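Local coordinates for protein ribonucleoside-diphosphate reductase (Pseudomonas aeruginosa, PDB 5IM3) that probably reduces ribonucleoside diphosphates to the deoxyribonucleotides needed for DNA synthesis and, as an allosteric enzyme, binds dATP, including at its N-terminal ATP cone, at residues K256-Y261 / F322-A327; K729-E734 / K738-D743. All blocks are in the same frame, centred on the assembly; numbering follows the deposited sequence.

Two modest packing contacts, one between helices and one between a helix and the chain that follows it, show two ways in which helices of a large enzyme pack. Contact 1 pairs 256-261 with 322-327, 61 residues apart, and is wholly buried; contact 2 pairs 729-734 with 738-743 across a short turn and is partly buried. Their centres lie 51 Å apart and their nearest atoms about 35 Å apart, and contact 1 closes before contact 2 opens along the chain. Contact 1 joins helices 250-267 and 319-330, the latter within the all-alpha domain; both segments of contact 2 lie in the barrel domain. Both lie away from the residues that bind dATP.

Contact 1: residues K256-Y261 / F322-A327; sequences KALPAY and FFMRVA
Tyr261 and Arg325 make the polar half of this helix-helix contact, and Leu258 and Met324 the apolar half. The phenol reaches across lengthwise, its OH arriving obliquely beside the NE-CD bond of the arginine, 3.5 Å from Arg325 NE and 3.6 Å from Arg325 CD. Ring and guanidinium planes are inclined by 35°, neither stacked nor perpendicular. The arginine chain runs extended at first and then bends at chi3 (73°), which turns its NE back toward the phenol. Its charge is met chiefly by Glu317, through a salt bridge from NE, while NH1 bonds to the carbonyl of Ala363; the same Glu317 carboxylate oxygen takes a weak hydrogen bond from Tyr261 OH. Phenol and guanidinium thus share one acidic partner, which probably helps to keep this buried charge neutralised.

The apolar pair is looser. Leu258 CD1 comes no nearer than 4.5 Å to Met324 CG, and these two residues also mark the closest backbone approach, with CA atoms 8.9 Å apart. Ile321 fits against Tyr261 and Ala257, adding to the seam. Such spaced side-chain packing, with a carboxylate-bound arginine at one end, joins helices 250-267 and 319-330, the latter within the all-alpha domain of ribonucleotide reductase.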
loop_
_atom_site.group_PDB
_atom_site.type_symbol
_atom_site.label_atom_id
_atom_site.label_comp_id
_atom_site.label_asym_id
_atom_site.label_seq_id
_atom_site.Cartn_x
_atom_site.Cartn_y
_atom_site.Cartn_z
ATOM N N LYS A 256 -20.601 -36.642 58.153
ATOM C CA LYS A 256 -21.882 -37.300 57.933
ATOM C C LYS A 256 -22.228 -37.361 56.452
ATOM O O LYS A 256 -22.872 -38.317 56.007
ATOM C CB LYS A 256 -22.986 -36.575 58.705
ATOM C CG LYS A 256 -22.910 -36.768 60.216
ATOM C CD LYS A 256 -23.689 -37.998 60.666
ATOM C CE LYS A 256 -23.188 -38.528 62.002
ATOM N NZ LYS A 256 -21.880 -39.230 61.862
ATOM N N ALA A 257 -21.796 -36.367 55.674
ATOM C CA ALA A 257 -22.176 -36.295 54.269
ATOM C C ALA A 257 -21.361 -37.240 53.394
ATOM O O ALA A 257 -21.880 -37.747 52.393
ATOM C CB ALA A 257 -22.026 -34.861 53.762
ATOM N N LEU A 258 -20.096 -37.490 53.745
ATOM C CA LEU A 258 -19.250 -38.350 52.918
ATOM C C LEU A 258 -19.864 -39.727 52.698
ATOM O O LEU A 258 -20.044 -40.126 51.533
ATOM C CB LEU A 258 -17.854 -38.441 53.540
ATOM C CG LEU A 258 -16.924 -39.492 52.924
ATOM C CD1 LEU A 258 -16.670 -39.208 51.446
ATOM C CD2 LEU A 258 -15.617 -39.563 53.689
ATOM N N PRO A 259 -20.198 -40.500 53.736
ATOM C CA PRO A 259 -20.805 -41.817 53.474
ATOM C C PRO A 259 -22.125 -41.723 52.737
ATOM O O PRO A 259 -22.422 -42.590 51.905
ATOM C CB PRO A 259 -20.970 -42.414 54.880
ATOM C CG PRO A 259 -21.020 -41.250 55.788
ATOM C CD PRO A 259 -20.099 -40.224 55.180
ATOM N N ALA A 260 -22.926 -40.691 53.008
ATOM C CA ALA A 260 -24.152 -40.490 52.242
ATOM C C ALA A 260 -23.839 -40.201 50.782
ATOM O O ALA A 260 -24.579 -40.620 49.884
ATOM C CB ALA A 260 -24.973 -39.350 52.844
ATOM N N TYR A 261 -22.744 -39.484 50.524
ATOM C CA TYR A 261 -22.378 -39.158 49.151
ATOM C C TYR A 261 -21.946 -40.407 48.393
ATOM O O TYR A 261 -22.378 -40.636 47.258
ATOM C CB TYR A 261 -21.267 -38.109 49.143
ATOM C CG TYR A 261 -20.583 -37.965 47.805
ATOM C CD1 TYR A 261 -21.142 -37.191 46.798
ATOM C CD2 TYR A 261 -19.378 -38.603 47.549
ATOM C CE1 TYR A 261 -20.521 -37.061 45.570
ATOM C CE2 TYR A 261 -18.750 -38.481 46.325
ATOM C CZ TYR A 261 -19.324 -37.707 45.340
ATOM O OH TYR A 261 -18.700 -37.579 44.122
ATOM N N PHE A 322 -15.258 -33.545 47.054
ATOM C CA PHE A 322 -14.677 -33.675 45.722
ATOM C C PHE A 322 -13.200 -34.037 45.808
ATOM O O PHE A 322 -12.749 -35.003 45.183
ATOM C CB PHE A 322 -14.873 -32.375 44.937
ATOM C CG PHE A 322 -14.014 -32.272 43.705
ATOM C CD1 PHE A 322 -14.332 -32.980 42.556
ATOM C CD2 PHE A 322 -12.891 -31.463 43.697
ATOM C CE1 PHE A 322 -13.542 -32.881 41.422
ATOM C CE2 PHE A 322 -12.098 -31.358 42.567
ATOM C CZ PHE A 322 -12.425 -32.067 41.429
ATOM N N PHE A 323 -12.431 -33.275 46.590
ATOM C CA PHE A 323 -11.011 -33.575 46.733
ATOM C C PHE A 323 -10.797 -34.946 47.355
ATOM O O PHE A 323 -9.832 -35.639 47.012
ATOM C CB PHE A 323 -10.323 -32.497 47.576
ATOM C CG PHE A 323 -10.156 -31.181 46.866
ATOM C CD1 PHE A 323 -9.707 -31.132 45.556
ATOM C CD2 PHE A 323 -10.449 -29.988 47.513
ATOM C CE1 PHE A 323 -9.554 -29.925 44.902
ATOM C CE2 PHE A 323 -10.296 -28.776 46.863
ATOM C CZ PHE A 323 -9.848 -28.748 45.551
ATOM N N MET A 324 -11.687 -35.357 48.259
ATOM C CA MET A 324 -11.552 -36.668 48.880
ATOM C C MET A 324 -11.868 -37.782 47.886
ATOM O O MET A 324 -11.242 -38.847 47.925
ATOM C CB MET A 324 -12.461 -36.756 50.111
ATOM C CG MET A 324 -12.364 -38.066 50.883
ATOM S SD MET A 324 -10.708 -38.408 51.520
ATOM C CE MET A 324 -10.610 -37.223 52.862
ATOM N N ARG A 325 -12.828 -37.556 46.981
ATOM C CA ARG A 325 -13.107 -38.552 45.949
ATOM C C ARG A 325 -11.895 -38.765 45.056
ATOM O O ARG A 325 -11.543 -39.902 44.728
ATOM C CB ARG A 325 -14.305 -38.142 45.092
ATOM C CG ARG A 325 -14.245 -38.775 43.686
ATOM C CD ARG A 325 -15.509 -38.600 42.888
ATOM N NE ARG A 325 -15.700 -37.232 42.410
ATOM C CZ ARG A 325 -15.137 -36.721 41.318
ATOM N NH1 ARG A 325 -14.312 -37.445 40.570
ATOM N NH2 ARG A 325 -15.397 -35.469 40.973
ATOM N N VAL A 326 -11.270 -37.674 44.615
ATOM C CA VAL A 326 -10.109 -37.799 43.739
ATOM C C VAL A 326 -8.991 -38.529 44.466
ATOM O O VAL A 326 -8.345 -39.427 43.909
ATOM C CB VAL A 326 -9.655 -36.410 43.247
ATOM C CG1 VAL A 326 -8.475 -36.538 42.288
ATOM C CG2 VAL A 326 -10.808 -35.683 42.578
ATOM N N ALA A 327 -8.763 -38.168 45.730
ATOM C CA ALA A 327 -7.740 -38.830 46.527
ATOM C C ALA A 327 -8.036 -40.317 46.661
ATOM O O ALA A 327 -7.144 -41.156 46.494
ATOM C CB ALA A 327 -7.648 -38.170 47.902
#

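Contact 2: residues K729-E734 / K738-D743; sequences KKLIEE and KYIEVD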
loop_
_atom_site.group_PDB
_atom_site.type_symbol
_atom_site.label_atom_id
_atom_site.label_comp_id
_atom_site.label_asym_id
_atom_site.label_seq_id
_atom_site.Cartn_x
_atom_site.Cartn_y
_atom_site.Cartn_z
ATOM N N LYS A 729 25.198 -31.103 28.926
ATOM C CA LYS A 729 26.618 -31.098 28.592
ATOM C C LYS A 729 26.886 -31.895 27.321
ATOM O O LYS A 729 27.585 -31.426 26.416
ATOM C CB LYS A 729 27.431 -31.654 29.762
ATOM C CG LYS A 729 27.467 -30.739 30.975
ATOM C CD LYS A 729 28.426 -31.255 32.037
ATOM C CE LYS A 729 28.662 -30.214 33.118
ATOM N NZ LYS A 729 29.698 -30.639 34.104
ATOM N N LYS A 730 26.334 -33.109 27.234
ATOM C CA LYS A 730 26.534 -33.920 26.038
ATOM C C LYS A 730 25.903 -33.272 24.815
ATOM O O LYS A 730 26.441 -33.382 23.708
ATOM C CB LYS A 730 25.967 -35.325 26.248
ATOM C CG LYS A 730 26.954 -36.300 26.876
ATOM C CD LYS A 730 26.364 -37.700 26.993
ATOM C CE LYS A 730 27.407 -38.709 27.449
ATOM N NZ LYS A 730 28.002 -38.344 28.764
ATOM N N LEU A 731 24.769 -32.589 24.991
ATOM C CA LEU A 731 24.148 -31.892 23.869
ATOM C C LEU A 731 25.088 -30.840 23.295
ATOM O O LEU A 731 25.189 -30.688 22.071
ATOM C CB LEU A 731 22.828 -31.256 24.316
ATOM C CG LEU A 731 22.088 -30.401 23.281
ATOM C CD1 LEU A 731 21.725 -31.220 22.052
ATOM C CD2 LEU A 731 20.841 -29.778 23.895
ATOM N N ILE A 732 25.790 -30.110 24.163
ATOM C CA ILE A 732 26.745 -29.110 23.695
ATOM C C ILE A 732 27.897 -29.781 22.958
ATOM O O ILE A 732 28.390 -29.265 21.947
ATOM C CB ILE A 732 27.245 -28.257 24.876
ATOM C CG1 ILE A 732 26.071 -27.556 25.564
ATOM C CG2 ILE A 732 28.256 -27.220 24.401
ATOM C CD1 ILE A 732 26.429 -26.951 26.901
ATOM N N GLU A 733 28.351 -30.936 23.449
ATOM C CA GLU A 733 29.412 -31.666 22.761
ATOM C C GLU A 733 28.962 -32.094 21.373
ATOM O O GLU A 733 29.681 -31.902 20.385
ATOM C CB GLU A 733 29.832 -32.888 23.576
ATOM C CG GLU A 733 30.617 -32.573 24.835
ATOM C CD GLU A 733 31.262 -33.808 25.437
ATOM O OE1 GLU A 733 31.217 -34.878 24.792
ATOM O OE2 GLU A 733 31.815 -33.709 26.554
ATOM N N GLU A 734 27.767 -32.679 21.280
ATOM C CA GLU A 734 27.288 -33.209 20.010
ATOM C C GLU A 734 27.111 -32.099 18.980
ATOM O O GLU A 734 27.721 -32.126 17.905
ATOM C CB GLU A 734 25.976 -33.965 20.226
ATOM C CG GLU A 734 26.145 -35.362 20.809
ATOM C CD GLU A 734 26.898 -36.297 19.879
ATOM O OE1 GLU A 734 28.145 -36.349 19.965
ATOM O OE2 GLU A 734 26.243 -36.970 19.054
ATOM N N LYS A 738 29.676 -23.856 18.685
ATOM C CA LYS A 738 29.407 -22.837 17.677
ATOM C C LYS A 738 27.915 -22.603 17.484
ATOM O O LYS A 738 27.526 -21.535 17.000
ATOM C CB LYS A 738 30.055 -23.242 16.349
ATOM C CG LYS A 738 30.049 -22.154 15.278
ATOM C CD LYS A 738 31.066 -22.443 14.172
ATOM C CE LYS A 738 30.419 -23.043 12.932
ATOM N NZ LYS A 738 29.555 -22.056 12.223
ATOM N N TYR A 739 27.074 -23.566 17.862
ATOM C CA TYR A 739 25.641 -23.486 17.614
ATOM C C TYR A 739 24.782 -23.580 18.868
ATOM O O TYR A 739 23.553 -23.532 18.755
ATOM C CB TYR A 739 25.215 -24.593 16.644
ATOM C CG TYR A 739 25.938 -24.576 15.319
ATOM C CD1 TYR A 739 25.601 -23.660 14.332
ATOM C CD2 TYR A 739 26.951 -25.485 15.052
ATOM C CE1 TYR A 739 26.260 -23.647 13.117
ATOM C CE2 TYR A 739 27.613 -25.479 13.843
ATOM C CZ TYR A 739 27.264 -24.560 12.879
ATOM O OH TYR A 739 27.929 -24.558 11.676
ATOM N N ILE A 740 25.373 -23.721 20.052
ATOM C CA ILE A 740 24.588 -23.808 21.280
ATOM C C ILE A 740 25.412 -23.255 22.432
ATOM O O ILE A 740 26.616 -23.507 22.535
ATOM C CB ILE A 740 24.136 -25.255 21.570
ATOM C CG1 ILE A 740 23.345 -25.319 22.882
ATOM C CG2 ILE A 740 25.338 -26.192 21.618
ATOM C CD1 ILE A 740 22.661 -26.659 23.122
ATOM N N GLU A 741 24.746 -22.501 23.301
ATOM C CA GLU A 741 25.368 -21.975 24.510
ATOM C C GLU A 741 24.297 -21.893 25.583
ATOM O O GLU A 741 23.279 -21.223 25.390
ATOM C CB GLU A 741 25.995 -20.604 24.261
ATOM C CG GLU A 741 26.632 -19.984 25.489
ATOM C CD GLU A 741 27.369 -18.702 25.173
ATOM O OE1 GLU A 741 28.293 -18.740 24.334
ATOM O OE2 GLU A 741 27.016 -17.657 25.756
ATOM N N VAL A 742 24.521 -22.576 26.701
ATOM C CA VAL A 742 23.561 -22.619 27.794
ATOM C C VAL A 742 24.326 -22.585 29.109
ATOM O O VAL A 742 25.423 -23.142 29.218
ATOM C CB VAL A 742 22.652 -23.866 27.703
ATOM C CG1 VAL A 742 23.477 -25.132 27.603
ATOM C CG2 VAL A 742 21.696 -23.939 28.889
ATOM N N ASP A 743 23.752 -21.907 30.099
ATOM C CA ASP A 743 24.352 -21.858 31.425
ATOM C C ASP A 743 24.377 -23.249 32.045
ATOM O O ASP A 743 23.422 -24.019 31.921
ATOM C CB ASP A 743 23.567 -20.899 32.318
ATOM C CG ASP A 743 24.169 -20.770 33.698
ATOM O OD1 ASP A 743 23.871 -21.627 34.556
ATOM O OD2 ASP A 743 24.935 -19.809 33.927
#
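A helix followed by a reversing turn and an extended chain that packs back on it forms this contact in the barrel domain: Ile740 and Val742 of the returning segment lie against Leu731 and Ile732 near the end of helix 724-735. The interaction is entirely hydrophobic, with no hydrogen bond between the two segments. Ile740 enters between its partners with both branches. Its CD1 meets the leucine fork, 3.7 Å from Leu731 CD2 and 3.8 Å from Leu731 CG, while its CG2 rests on the helix backbone, 3.8 Å from Ile732 CA. An extended CG1 arm (chi1 179°, chi2 170°) carries the CD1 methyl out to the leucine, and the two side chains cross at about a right angle. Ile732 instead sends its own CD1 on to Val742, at 3.5 Å from Val742 CG1, so that this one isoleucine touches both Ile740 and Val742.

Between Ile740 and Val742 in sequence, Glu741 points away from the helix and pairs by backbone hydrogen bonds with Phe897. Helix 566-571 covers Leu731 through Pro568 and Leu571, and Leu744 continues the apolar cover over Ile732. The chain leaving helix 724-735 runs back roughly antiparallel over its last turns, within the reductase barrel domain.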